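Local atomic coordinates of Alp7A (Bacillus subtilis, PDB entry 5EC0), a protein that binds ADP and, as an actin-like protein of the bacterial cytoskeleton, probably hydrolyses nucleotide and forms filaments that serve plasmid segregation. Residues 221-224 with 229-232. Sequence-based numbering, arbitrary orientation.
Sequences VLLP and PPKS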
loop_
_atom_site.group_PDB
_atom_site.type_symbol
_atom_site.label_atom_id
_atom_site.label_comp_id
_atom_site.label_asym_id
_atom_site.label_seq_id
_atom_site.Cartn_x
_atom_site.Cartn_y
_atom_site.Cartn_z
ATOM N N VAL A 221 -3.956 -15.335 -2.326
ATOM C CA VAL A 221 -3.989 -16.168 -1.129
ATOM C C VAL A 221 -5.244 -17.044 -1.109
ATOM O O VAL A 221 -6.347 -16.554 -1.346
ATOM C CB VAL A 221 -3.961 -15.322 0.144
ATOM C CG1 VAL A 221 -3.575 -16.190 1.332
ATOM C CG2 VAL A 221 -2.988 -14.175 -0.016
ATOM N N LEU A 222 -5.089 -18.333 -0.831
ATOM C CA LEU A 222 -6.257 -19.217 -0.754
ATOM C C LEU A 222 -6.724 -19.331 0.702
ATOM O O LEU A 222 -6.025 -19.896 1.545
ATOM C CB LEU A 222 -5.942 -20.591 -1.355
ATOM C CG LEU A 222 -7.082 -21.619 -1.453
ATOM C CD1 LEU A 222 -8.226 -21.040 -2.262
ATOM C CD2 LEU A 222 -6.591 -22.930 -2.084
ATOM N N LEU A 223 -7.889 -18.754 0.998
ATOM C CA LEU A 223 -8.450 -18.789 2.349
ATOM C C LEU A 223 -9.571 -19.813 2.458
ATOM O O LEU A 223 -10.594 -19.693 1.781
ATOM C CB LEU A 223 -8.980 -17.414 2.767
ATOM C CG LEU A 223 -8.036 -16.216 2.585
ATOM C CD1 LEU A 223 -8.706 -14.932 3.022
ATOM C CD2 LEU A 223 -6.739 -16.401 3.334
ATOM N N PRO A 224 -9.389 -20.815 3.327
ATOM C CA PRO A 224 -10.431 -21.811 3.583
ATOM C C PRO A 224 -11.693 -21.151 4.131
ATOM O O PRO A 224 -11.598 -20.103 4.775
ATOM C CB PRO A 224 -9.791 -22.739 4.630
ATOM C CG PRO A 224 -8.320 -22.511 4.504
ATOM C CD PRO A 224 -8.177 -21.062 4.124
ATOM N N PRO A 229 -7.187 -18.793 8.297
ATOM C CA PRO A 229 -5.812 -18.665 7.807
ATOM C C PRO A 229 -5.493 -19.689 6.714
ATOM O O PRO A 229 -6.079 -20.770 6.694
ATOM C CB PRO A 229 -4.959 -18.924 9.061
ATOM C CG PRO A 229 -5.862 -18.706 10.212
ATOM C CD PRO A 229 -7.232 -19.092 9.742
ATOM N N PRO A 230 -4.576 -19.340 5.805
ATOM C CA PRO A 230 -4.127 -20.269 4.760
ATOM C C PRO A 230 -3.618 -21.554 5.386
ATOM O O PRO A 230 -3.053 -21.496 6.474
ATOM C CB PRO A 230 -2.996 -19.503 4.063
ATOM C CG PRO A 230 -3.284 -18.057 4.366
ATOM C CD PRO A 230 -3.897 -18.035 5.724
ATOM N N LYS A 231 -3.818 -22.688 4.721
ATOM C CA LYS A 231 -3.431 -23.984 5.288
ATOM C C LYS A 231 -1.922 -24.209 5.240
ATOM O O LYS A 231 -1.337 -24.745 6.183
ATOM C CB LYS A 231 -4.148 -25.124 4.561
ATOM C CG LYS A 231 -5.662 -25.154 4.752
ATOM C CD LYS A 231 -6.050 -25.845 6.057
ATOM C CE LYS A 231 -7.576 -25.934 6.245
ATOM N NZ LYS A 231 -8.248 -27.000 5.422
ATOM N N SER A 232 -1.295 -23.815 4.137
ATOM C CA SER A 232 0.150 -23.971 3.991
ATOM C C SER A 232 0.773 -22.934 3.056
ATOM O O SER A 232 0.099 -22.066 2.500
ATOM C CB SER A 232 0.489 -25.361 3.468
ATOM O OG SER A 232 0.146 -25.474 2.097
HETATM O O HOH W 1 -5.302 -22.607 2.247
#
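Leu-222 O and Lys-231 N meet through one water, which donates to Leu-222 O at 2.9 Å and accepts from the backbone N of Lys-231, also at 2.9 Å. No direct hydrogen bond joins the segments: Pro-224, Pro-229 and Pro-230 have no N-H to give, and Lys-231 supplies the first one after them. The ring of Pro-230 rests on one face of strand 218-223 in the actin-like C-terminal domain. Its CG reaches Val-221 CG1 at 3.6 Å and lies 4.0 Å from Leu-223 CD2, the leucine running alongside the ring. Val-221 places CG1 anti to its N (chi1 -163°), which brings that branch to the proline. Two branched residues two positions apart, and so on the same side of the strand, thus make an apolar seat for a rigid ring, and Phe-236 of the neighbouring strand touches both Val-221 and Pro-230. Farther out, Pro-224 CD, a carbon polarised by the adjoining ring nitrogen, comes 3.3 Å from Pro-229 O. The ring's CG meets Lys-231 CG at 3.8 Å; the lysine chain, bent at chi2 (-83°), also brings CE to 3.9 Å from Pro-224 CG. A long, flexible residue suits this exposed place, its methylenes packing while the ammonium extends beyond. Replacing Pro-224 by alanine would probably uncover Pro-229 O and deprive the lysine methylenes of their apolar support, while the strand end gained torsional freedom. Between these two segments, then, the link is apolar packing of proline rings plus one water-mediated backbone bridge; direct backbone bonding takes over nearby, between Leu-222 and Ser-235.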